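PDB 5MDM: glycoprotein from Chandipura virus, which probably attaches the virus to host receptors and, triggered by the acidic pH of the endosome, drives fusion of the viral and endosomal membranes. Local coordinates for residues A[38-43]-A[186-191]; A[62-67]-A[80-85]; A[74-79]-A[110-115]; A[210-215]-A[230-235]. One frame throughout, in Å; residues are numbered along the deposited sequence.

Overall arrangement
The four contacts form two groups far apart on an elongated class III fusion glycoprotein. Contacts 1 and 4, with centres 13 Å apart, both reach one four-stranded antiparallel sheet: contact 1 through edge strand 36-49 and its neighbour 180-192, contact 4 only through strand 212-213 at the other edge. Contacts 2 and 3, with centres 15 Å apart, share strand 77-85 in the fusion domain; their segments alternate along the chain. About 63 Å separates the centres of contacts 1 and 2, and 76 Å those of contacts 1 and 3. The chain thus leaves strand 36-49, builds the distant contacts 2 and 3, and returns in strand 180-192 to close contact 1 before making contact 4.

Contact 1: residues A[38-43]-A[186-191]; sequences EESFLS and TVTVAY. With SO4 (sulfate ion), chain G.
The Phe41 ring runs alongside the Val187 side chain. Val187 CB sits over one ring face, 4.0 Å from the ring centroid and 25° off the normal, a CH-pi contact displaced toward the rim. Val189 instead meets the ring at its edge, its CG2 lying 3.6 Å from Phe41 CE2. With chi1 at 61°, Phe41 CG stands between its own N and carbonyl carbon, which turns the ring toward the neighbouring strand, a face to Val187 and an edge to Val189. Beside it, Ser43 CB lies 3.6 Å from Val187 CG2, its OG bonded to Ser237 O. On the other face of the sheet, Ser40 OG and Thr188 OG1 share a hydrogen bond of 2.8 Å in which either may donate, while the aliphatic part of Glu38 rests near Ala190 CB and its OE1 reaches Lys205 in a salt bridge. The backbones are antiparallel, Glu39 pairing with Val189 and Phe41 with Val187 through two N-H...O bonds each. A sulfate ion, probably from the crystallisation liquor, takes hydrogen bonds from Thr186 N (to O1, 2.8 Å) and Thr186 OG1 (to O3). In this four-stranded antiparallel sheet 36-49 is an edge strand beside 180-192, whose other side pairs with strand 202-205; Phe204 there packs on Val187 and Val189, while Leu238, Thr242 and Leu249, from loops, touch Phe41.

Contact 2: residues A[62-67]-A[80-85]; sequences AKWVTT and HSIHNI
Trp64 and Ile82 turn the same way at their first torsions (chi1 -66° and -62°), each sending its CG or CG1 to the side of the backbone N; Ile82 then runs straight on at chi2 (-171°), and its CD1 arrives over the indole. This methyl stands 3.6 Å from the centroid of the five-membered ring, close to its normal and over the ring's centre, a CH-pi contact within a non-hydrogen-bonded antiparallel pair. The second branch, Ile82 CG2, packs on Ala62 CB at 3.7 Å. Further along this face Thr66 and His80 run alongside each other, with Thr66 OG1 3.3 Å from His80 CD2; the hydroxyl has its hydrogen bond with Pro110 O. On the opposite face Val65 CB touches Ser81 OG at 3.4 Å, and Lys63 crosses Ile85 at about a right angle, its CE 3.8 Å from Ile85 CG2. Four backbone bonds, all near 2.9 Å between N and O, join Lys63 to His83 and Val65 to Ser81 in both directions. Asn84 approaches His60, probably a pH sensor in the pre-fusion state, and Trp64 lies near Met128, a residue that interacts with host Vim. The two segments form a beta hairpin of the fusion domain; strand 120-131 pairs with the far edge of strand 56-69, and Phe109 stacks on His80 while meeting the Trp64 ring.

Contact 3: residues A[74-79]-A[110-115]; sequences GPKYIT and PPESCG
Lys76 NZ and Glu112 OE2 make the polar link between these segments, a long salt bridge of 3.8 Å. It lies toward the far end of the fusion domain, where segment 74-79 enters the second strand of the beta hairpin 56-69/77-85 and runs beside the extended segment 110-115; in vesiculovirus glycoproteins the loops at this end probably include the ones that meet the target membrane. Lys76 is straight at chi2 but bends at chi3 (55°), and the bend carries its ammonium group toward the carboxylate and its CE to 3.5 Å from Cys114 SG. As the charges meet at the surface and at long range, their attraction is probably modest. The rest is van der Waals packing of Ile78 against Glu112 and the Cys114 sulfur. The Ile78 side chain crosses that of Glu112 at a slant, with CG1 3.6 Å from the carboxylate carbon CD, and its CG2 branch faces Glu112 CG at 4.0 Å. Extended beyond CG (chi2 174°), Glu112 lays its CG and its carboxylate along Ile78. No hydrogen bond joins the two segments directly; they approach through side chains, with 7.5 Å between Ile78 CA and Glu112 CA, the closest such approach of the two segments. Cys114 is tied by a disulfide to Cys68 on strand 56-69, and Ile78 also packs on Cys68, so the covalent link holds segment 110-115 next to the hairpin. Ile78 CD1 ends 3.6 Å from Cys114 SG, the same sulfur that Lys76 CE touches.

Contact 4: residues A[210-215]-A[230-235]; sequences SHMEGA and FPNGEW
Met212 meets Phe230 with its CG against the root of the aromatic side chain, 3.3 Å from Phe230 CB, and with its CB over one ring face, 4.3 Å from the centroid and 17° off the normal. The two side chains cross at about a right angle. The bend at chi2 (58°) turns Met212 SD toward Asn232, 3.9 Å from Asn232 OD1 and in oblique Met-aromatic contact with Phe230, and the further bend at chi3 (62°) brings CE near Asn232 ND2. The pyrrolidine of Pro231 packs beside Met212 and Glu213, with CD 3.6 Å from Met212 CG and CG against the carbonyl oxygen Glu213 O at 3.3 Å. No hydrogen bond crosses between the segments, so the joint is held by apolar and sulfur contacts. Behind this first shell, residues 230-233 form a type I beta turn, closed by Gly233 N to Phe230 O at 2.7 Å, and a bond from Phe230 N to Glu234 O ties the turn's start to Glu234, the residue following the turn. Asn232 OD1 accepts from Glu234 N at 3.2 Å, an Asx turn in which the donor stands above the amide plane, while Asn232 ND2 is hydrogen-bonded to Ile395 O; together these fix the amide beside the methionine. Farther out, His209 meets the Phe230 ring edge-to-face and Phe204 packs against it. Strand 212-213, the edge of its four-stranded antiparallel sheet at the other end from 36-49, pairs with strand 202-205, and the turn between strands 225-229 and 235-237 lies against it.

Contact 1: residues A[38-43]-A[186-191]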
# COMPACT_ATOMS: atom_id res chain seq x y z
N GLU A 38 19.23 28.11 -16.27
CA GLU A 38 18.25 27.04 -16.44
C GLU A 38 17.68 27.00 -17.85
O GLU A 38 17.49 28.03 -18.49
CB GLU A 38 17.12 27.17 -15.42
CG GLU A 38 17.49 26.71 -14.03
CD GLU A 38 16.30 26.76 -13.08
OE1 GLU A 38 16.46 26.35 -11.91
OE2 GLU A 38 15.22 27.21 -13.51
N GLU A 39 17.41 25.79 -18.32
CA GLU A 39 16.78 25.58 -19.62
C GLU A 39 15.87 24.36 -19.51
O GLU A 39 16.25 23.34 -18.92
CB GLU A 39 17.82 25.34 -20.71
CG GLU A 39 18.56 26.58 -21.17
CD GLU A 39 19.58 26.26 -22.24
OE1 GLU A 39 19.26 25.48 -23.16
OE2 GLU A 39 20.71 26.79 -22.16
N SER A 40 14.68 24.46 -20.09
CA SER A 40 13.72 23.38 -20.01
C SER A 40 13.44 22.77 -21.38
O SER A 40 13.57 23.43 -22.41
CB SER A 40 12.41 23.89 -19.40
OG SER A 40 12.63 24.46 -18.13
N PHE A 41 13.05 21.50 -21.37
CA PHE A 41 12.64 20.83 -22.60
C PHE A 41 11.40 19.96 -22.35
O PHE A 41 11.22 19.42 -21.25
CB PHE A 41 13.79 20.00 -23.19
CG PHE A 41 14.29 18.92 -22.28
CD1 PHE A 41 13.81 17.62 -22.40
CD2 PHE A 41 15.26 19.19 -21.32
CE1 PHE A 41 14.28 16.61 -21.57
CE2 PHE A 41 15.73 18.18 -20.47
CZ PHE A 41 15.24 16.89 -20.60
N LEU A 42 10.54 19.85 -23.36
CA LEU A 42 9.35 19.02 -23.25
C LEU A 42 9.76 17.56 -23.16
O LEU A 42 10.59 17.09 -23.94
CB LEU A 42 8.43 19.22 -24.44
CG LEU A 42 7.14 18.40 -24.45
CD1 LEU A 42 6.30 18.68 -23.22
CD2 LEU A 42 6.36 18.74 -25.69
N SER A 43 9.17 16.84 -22.22
CA SER A 43 9.56 15.46 -22.02
C SER A 43 8.36 14.56 -21.71
O SER A 43 7.21 14.99 -21.76
CB SER A 43 10.62 15.35 -20.91
OG SER A 43 10.99 14.00 -20.67
N THR A 186 7.52 18.91 -18.24
CA THR A 186 8.61 19.84 -18.49
C THR A 186 9.78 19.42 -17.60
O THR A 186 9.64 19.35 -16.37
CB THR A 186 8.22 21.28 -18.18
OG1 THR A 186 7.21 21.71 -19.11
CG2 THR A 186 9.41 22.20 -18.32
N VAL A 187 10.90 19.11 -18.23
CA VAL A 187 12.12 18.83 -17.50
C VAL A 187 13.05 20.02 -17.64
O VAL A 187 13.24 20.53 -18.74
CB VAL A 187 12.82 17.55 -18.01
CG1 VAL A 187 14.16 17.38 -17.33
CG2 VAL A 187 11.94 16.35 -17.75
N THR A 188 13.60 20.48 -16.52
CA THR A 188 14.45 21.65 -16.50
C THR A 188 15.90 21.27 -16.21
O THR A 188 16.17 20.50 -15.29
CB THR A 188 14.00 22.65 -15.45
OG1 THR A 188 12.66 23.08 -15.74
CG2 THR A 188 14.92 23.85 -15.42
N VAL A 189 16.81 21.83 -17.00
CA VAL A 189 18.23 21.58 -16.84
C VAL A 189 18.88 22.79 -16.19
O VAL A 189 18.72 23.91 -16.66
CB VAL A 189 18.89 21.36 -18.22
CG1 VAL A 189 20.39 21.21 -18.06
CG2 VAL A 189 18.31 20.14 -18.90
N ALA A 190 19.61 22.57 -15.10
CA ALA A 190 20.37 23.64 -14.46
C ALA A 190 21.86 23.38 -14.60
O ALA A 190 22.34 22.28 -14.34
CB ALA A 190 19.98 23.77 -13.00
N TYR A 191 22.61 24.40 -15.00
CA TYR A 191 24.03 24.23 -15.24
C TYR A 191 24.79 25.53 -15.04
O TYR A 191 24.20 26.61 -15.08
CB TYR A 191 24.26 23.71 -16.65
CG TYR A 191 23.78 24.63 -17.75
CD1 TYR A 191 24.62 25.56 -18.33
CD2 TYR A 191 22.47 24.55 -18.21
CE1 TYR A 191 24.18 26.39 -19.33
CE2 TYR A 191 22.02 25.38 -19.22
CZ TYR A 191 22.87 26.30 -19.77
OH TYR A 191 22.42 27.12 -20.78
S SO4 G . 4.69 20.62 -16.07
O1 SO4 G . 5.13 19.44 -16.81
O2 SO4 G . 5.47 20.77 -14.86
O3 SO4 G . 4.88 21.83 -16.88
O4 SO4 G . 3.28 20.45 -15.74

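Contact 2: residues A[62-67]-A[80-85]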
# COMPACT_ATOMS: atom_id res chain seq x y z
N ALA A 62 -9.03 -23.67 -38.23
CA ALA A 62 -9.15 -25.09 -38.55
C ALA A 62 -10.29 -25.35 -39.52
O ALA A 62 -11.41 -24.89 -39.29
CB ALA A 62 -9.33 -25.91 -37.28
N LYS A 63 -10.01 -26.07 -40.59
CA LYS A 63 -11.05 -26.48 -41.53
C LYS A 63 -11.83 -27.67 -40.97
O LYS A 63 -11.26 -28.69 -40.62
CB LYS A 63 -10.45 -26.81 -42.90
CG LYS A 63 -10.02 -25.58 -43.68
CD LYS A 63 -9.42 -25.92 -45.04
CE LYS A 63 -8.07 -26.60 -44.90
NZ LYS A 63 -7.42 -26.80 -46.22
N TRP A 64 -13.15 -27.52 -40.87
CA TRP A 64 -14.01 -28.62 -40.49
C TRP A 64 -14.52 -29.29 -41.76
O TRP A 64 -15.24 -28.67 -42.55
CB TRP A 64 -15.18 -28.14 -39.62
CG TRP A 64 -14.77 -27.62 -38.27
CD1 TRP A 64 -13.63 -26.93 -37.96
CD2 TRP A 64 -15.49 -27.75 -37.04
NE1 TRP A 64 -13.60 -26.62 -36.63
CE2 TRP A 64 -14.74 -27.11 -36.04
CE3 TRP A 64 -16.71 -28.34 -36.70
CZ2 TRP A 64 -15.16 -27.05 -34.71
CZ3 TRP A 64 -17.13 -28.28 -35.38
CH2 TRP A 64 -16.36 -27.64 -34.40
N VAL A 65 -14.13 -30.54 -41.96
CA VAL A 65 -14.38 -31.24 -43.21
C VAL A 65 -15.39 -32.37 -43.08
O VAL A 65 -15.18 -33.33 -42.33
CB VAL A 65 -13.07 -31.81 -43.80
CG1 VAL A 65 -13.35 -32.61 -45.06
CG2 VAL A 65 -12.09 -30.68 -44.08
N THR A 66 -16.49 -32.25 -43.82
CA THR A 66 -17.47 -33.32 -43.96
C THR A 66 -17.20 -34.06 -45.26
O THR A 66 -17.31 -33.49 -46.35
CB THR A 66 -18.91 -32.78 -43.99
OG1 THR A 66 -19.21 -32.15 -42.74
CG2 THR A 66 -19.89 -33.91 -44.23
N THR A 67 -16.83 -35.33 -45.15
CA THR A 67 -16.45 -36.12 -46.31
C THR A 67 -17.50 -37.18 -46.64
O THR A 67 -17.89 -37.97 -45.78
CB THR A 67 -15.08 -36.81 -46.12
OG1 THR A 67 -14.10 -35.83 -45.75
CG2 THR A 67 -14.65 -37.51 -47.39
N HIS A 80 -16.30 -37.22 -40.52
CA HIS A 80 -16.10 -35.84 -40.09
C HIS A 80 -14.70 -35.66 -39.51
O HIS A 80 -14.32 -36.34 -38.57
CB HIS A 80 -17.16 -35.45 -39.06
CG HIS A 80 -18.52 -35.23 -39.63
ND1 HIS A 80 -19.68 -35.46 -38.92
CD2 HIS A 80 -18.91 -34.79 -40.86
CE1 HIS A 80 -20.72 -35.17 -39.68
NE2 HIS A 80 -20.28 -34.77 -40.86
N SER A 81 -13.94 -34.73 -40.09
CA SER A 81 -12.59 -34.46 -39.62
C SER A 81 -12.37 -32.98 -39.36
O SER A 81 -13.18 -32.15 -39.77
CB SER A 81 -11.56 -34.97 -40.62
OG SER A 81 -11.64 -34.25 -41.84
N ILE A 82 -11.29 -32.65 -38.66
CA ILE A 82 -10.90 -31.25 -38.45
C ILE A 82 -9.41 -31.08 -38.70
O ILE A 82 -8.59 -31.78 -38.09
CB ILE A 82 -11.24 -30.76 -37.04
CG1 ILE A 82 -12.75 -30.80 -36.79
CG2 ILE A 82 -10.72 -29.34 -36.84
CD1 ILE A 82 -13.19 -30.14 -35.50
N HIS A 83 -9.05 -30.17 -39.59
CA HIS A 83 -7.66 -29.94 -39.95
C HIS A 83 -7.18 -28.57 -39.50
O HIS A 83 -7.58 -27.55 -40.07
CB HIS A 83 -7.47 -30.08 -41.46
CG HIS A 83 -7.95 -31.38 -42.02
ND1 HIS A 83 -8.04 -32.52 -41.25
CD2 HIS A 83 -8.36 -31.73 -43.26
CE1 HIS A 83 -8.49 -33.52 -42.00
NE2 HIS A 83 -8.69 -33.06 -43.23
N ASN A 84 -6.33 -28.54 -38.48
CA ASN A 84 -5.74 -27.29 -38.02
C ASN A 84 -4.86 -26.67 -39.10
O ASN A 84 -3.99 -27.34 -39.65
CB ASN A 84 -4.92 -27.52 -36.75
CG ASN A 84 -5.78 -27.83 -35.55
OD1 ASN A 84 -6.95 -27.45 -35.49
ND2 ASN A 84 -5.20 -28.51 -34.56
N ILE A 85 -5.10 -25.40 -39.41
CA ILE A 85 -4.27 -24.68 -40.36
C ILE A 85 -3.88 -23.31 -39.80
O ILE A 85 -4.52 -22.81 -38.88
CB ILE A 85 -4.96 -24.48 -41.72
CG1 ILE A 85 -6.20 -23.59 -41.57
CG2 ILE A 85 -5.33 -25.81 -42.35
CD1 ILE A 85 -6.85 -23.22 -42.88

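Contact 3: residues A[74-79]-A[110-115]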
# COMPACT_ATOMS: atom_id res chain seq x y z
N GLY A 74 -23.20 -49.86 -51.61
CA GLY A 74 -23.21 -49.80 -50.16
C GLY A 74 -23.83 -48.51 -49.64
O GLY A 74 -24.23 -47.65 -50.41
N PRO A 75 -23.90 -48.39 -48.30
CA PRO A 75 -24.47 -47.21 -47.64
C PRO A 75 -23.69 -45.93 -47.94
O PRO A 75 -22.63 -45.98 -48.57
CB PRO A 75 -24.34 -47.56 -46.15
CG PRO A 75 -24.24 -49.05 -46.11
CD PRO A 75 -23.48 -49.42 -47.34
N LYS A 76 -24.23 -44.80 -47.50
CA LYS A 76 -23.53 -43.52 -47.62
C LYS A 76 -22.58 -43.34 -46.44
O LYS A 76 -23.01 -43.05 -45.33
CB LYS A 76 -24.53 -42.37 -47.66
CG LYS A 76 -25.46 -42.39 -48.86
CD LYS A 76 -26.49 -41.28 -48.77
CE LYS A 76 -25.83 -39.92 -48.59
NZ LYS A 76 -26.83 -38.83 -48.48
N TYR A 77 -21.29 -43.52 -46.69
CA TYR A 77 -20.29 -43.40 -45.63
C TYR A 77 -19.82 -41.96 -45.47
O TYR A 77 -19.05 -41.45 -46.30
CB TYR A 77 -19.11 -44.33 -45.89
CG TYR A 77 -18.14 -44.43 -44.73
CD1 TYR A 77 -18.58 -44.76 -43.45
CD2 TYR A 77 -16.78 -44.19 -44.91
CE1 TYR A 77 -17.70 -44.85 -42.39
CE2 TYR A 77 -15.89 -44.28 -43.86
CZ TYR A 77 -16.35 -44.61 -42.60
OH TYR A 77 -15.47 -44.70 -41.55
N ILE A 78 -20.28 -41.30 -44.41
CA ILE A 78 -19.90 -39.93 -44.13
C ILE A 78 -18.94 -39.87 -42.95
O ILE A 78 -19.22 -40.42 -41.88
CB ILE A 78 -21.13 -39.06 -43.79
CG1 ILE A 78 -22.22 -39.23 -44.85
CG2 ILE A 78 -20.73 -37.59 -43.66
CD1 ILE A 78 -21.84 -38.73 -46.22
N THR A 79 -17.81 -39.20 -43.14
CA THR A 79 -16.86 -39.00 -42.05
C THR A 79 -16.72 -37.52 -41.74
O THR A 79 -16.99 -36.67 -42.58
CB THR A 79 -15.47 -39.59 -42.37
OG1 THR A 79 -14.98 -39.04 -43.60
CG2 THR A 79 -15.55 -41.10 -42.49
N PRO A 110 -19.87 -28.86 -42.03
CA PRO A 110 -20.60 -28.57 -43.27
C PRO A 110 -21.60 -29.67 -43.62
O PRO A 110 -21.39 -30.83 -43.26
CB PRO A 110 -19.49 -28.55 -44.33
CG PRO A 110 -18.23 -28.34 -43.57
CD PRO A 110 -18.43 -29.05 -42.28
N PRO A 111 -22.69 -29.30 -44.31
CA PRO A 111 -23.68 -30.28 -44.76
C PRO A 111 -23.05 -31.28 -45.72
O PRO A 111 -22.10 -30.93 -46.43
CB PRO A 111 -24.73 -29.43 -45.47
CG PRO A 111 -24.01 -28.18 -45.86
CD PRO A 111 -23.03 -27.94 -44.76
N GLU A 112 -23.57 -32.50 -45.75
CA GLU A 112 -23.02 -33.55 -46.59
C GLU A 112 -23.12 -33.20 -48.07
O GLU A 112 -24.19 -32.81 -48.56
CB GLU A 112 -23.74 -34.88 -46.33
CG GLU A 112 -23.73 -35.31 -44.87
CD GLU A 112 -24.57 -36.54 -44.62
OE1 GLU A 112 -24.74 -36.91 -43.44
OE2 GLU A 112 -25.05 -37.14 -45.61
N SER A 113 -22.01 -33.32 -48.78
CA SER A 113 -21.98 -33.10 -50.22
C SER A 113 -21.62 -34.40 -50.93
O SER A 113 -20.44 -34.70 -51.13
CB SER A 113 -20.98 -32.00 -50.56
OG SER A 113 -21.03 -31.67 -51.94
N CYS A 114 -22.63 -35.16 -51.31
CA CYS A 114 -22.42 -36.50 -51.85
C CYS A 114 -22.50 -36.58 -53.37
O CYS A 114 -23.21 -35.81 -54.01
CB CYS A 114 -23.41 -37.49 -51.23
SG CYS A 114 -23.12 -37.83 -49.48
N GLY A 115 -21.75 -37.53 -53.93
CA GLY A 115 -21.79 -37.82 -55.35
C GLY A 115 -21.87 -39.32 -55.56
O GLY A 115 -22.54 -40.03 -54.80

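Contact 4: residues A[210-215]-A[230-235]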
# COMPACT_ATOMS: atom_id res chain seq x y z
N SER A 210 13.28 15.64 -7.99
CA SER A 210 13.94 16.65 -7.17
C SER A 210 15.45 16.55 -7.30
O SER A 210 16.04 15.54 -6.94
CB SER A 210 13.55 16.48 -5.71
OG SER A 210 14.41 17.24 -4.87
N HIS A 211 16.05 17.63 -7.82
CA HIS A 211 17.50 17.79 -7.90
C HIS A 211 18.22 16.50 -8.27
O HIS A 211 18.82 15.85 -7.43
CB HIS A 211 18.06 18.37 -6.59
CG HIS A 211 19.50 18.77 -6.68
ND1 HIS A 211 19.90 20.04 -7.02
CD2 HIS A 211 20.64 18.06 -6.47
CE1 HIS A 211 21.22 20.10 -7.02
NE2 HIS A 211 21.69 18.91 -6.69
N MET A 212 18.14 16.13 -9.54
CA MET A 212 18.64 14.84 -9.99
C MET A 212 20.01 14.99 -10.66
O MET A 212 20.14 15.67 -11.68
CB MET A 212 17.62 14.18 -10.92
CG MET A 212 17.42 12.69 -10.67
SD MET A 212 16.91 12.13 -9.03
CE MET A 212 15.31 12.92 -8.87
N GLU A 213 21.02 14.36 -10.08
CA GLU A 213 22.40 14.54 -10.53
C GLU A 213 22.68 13.98 -11.91
O GLU A 213 22.66 12.78 -12.11
CB GLU A 213 23.37 13.93 -9.51
CG GLU A 213 23.61 14.78 -8.28
CD GLU A 213 24.30 16.10 -8.60
OE1 GLU A 213 24.91 16.21 -9.69
OE2 GLU A 213 24.24 17.02 -7.76
N GLY A 214 22.97 14.87 -12.86
CA GLY A 214 23.29 14.45 -14.21
C GLY A 214 24.55 13.61 -14.27
O GLY A 214 24.73 12.78 -15.17
N ALA A 215 25.43 13.82 -13.31
CA ALA A 215 26.68 13.07 -13.21
C ALA A 215 26.42 11.58 -12.96
O ALA A 215 27.24 10.74 -13.30
CB ALA A 215 27.54 13.66 -12.12
N PHE A 230 17.59 8.66 -14.51
CA PHE A 230 18.10 9.39 -13.37
C PHE A 230 18.68 8.44 -12.32
O PHE A 230 18.35 7.25 -12.31
CB PHE A 230 16.93 10.16 -12.76
CG PHE A 230 16.44 11.29 -13.61
CD1 PHE A 230 17.31 11.97 -14.44
CD2 PHE A 230 15.11 11.67 -13.58
CE1 PHE A 230 16.87 13.01 -15.23
CE2 PHE A 230 14.65 12.71 -14.37
CZ PHE A 230 15.54 13.39 -15.20
N PRO A 231 19.54 8.96 -11.43
CA PRO A 231 20.17 8.16 -10.37
C PRO A 231 19.15 7.40 -9.52
O PRO A 231 19.51 6.40 -8.91
CB PRO A 231 20.87 9.21 -9.52
CG PRO A 231 21.16 10.32 -10.44
CD PRO A 231 20.05 10.34 -11.44
N ASN A 232 17.91 7.87 -9.46
CA ASN A 232 16.88 7.17 -8.70
C ASN A 232 16.18 6.10 -9.54
O ASN A 232 15.18 5.53 -9.13
CB ASN A 232 15.88 8.15 -8.09
CG ASN A 232 14.95 8.75 -9.11
OD1 ASN A 232 15.27 8.82 -10.30
ND2 ASN A 232 13.78 9.18 -8.66
N GLY A 233 16.71 5.85 -10.73
CA GLY A 233 16.19 4.78 -11.56
C GLY A 233 14.97 5.16 -12.36
O GLY A 233 14.44 4.34 -13.11
N GLU A 234 14.53 6.40 -12.21
CA GLU A 234 13.40 6.90 -13.00
C GLU A 234 13.88 7.46 -14.34
O GLU A 234 15.05 7.79 -14.51
CB GLU A 234 12.62 7.94 -12.20
CG GLU A 234 12.07 7.39 -10.90
CD GLU A 234 11.10 8.33 -10.23
OE1 GLU A 234 10.99 9.48 -10.69
OE2 GLU A 234 10.46 7.93 -9.24
N TRP A 235 12.96 7.57 -15.29
CA TRP A 235 13.35 7.83 -16.67
C TRP A 235 12.51 8.95 -17.29
O TRP A 235 11.29 9.00 -17.13
CB TRP A 235 13.21 6.54 -17.49
CG TRP A 235 13.59 6.61 -18.93
CD1 TRP A 235 14.78 6.24 -19.48
CD2 TRP A 235 12.76 7.03 -20.01
NE1 TRP A 235 14.76 6.43 -20.84
CE2 TRP A 235 13.53 6.91 -21.19
CE3 TRP A 235 11.45 7.51 -20.11
CZ2 TRP A 235 13.02 7.25 -22.45
CZ3 TRP A 235 10.95 7.85 -21.36
CH2 TRP A 235 11.74 7.71 -22.51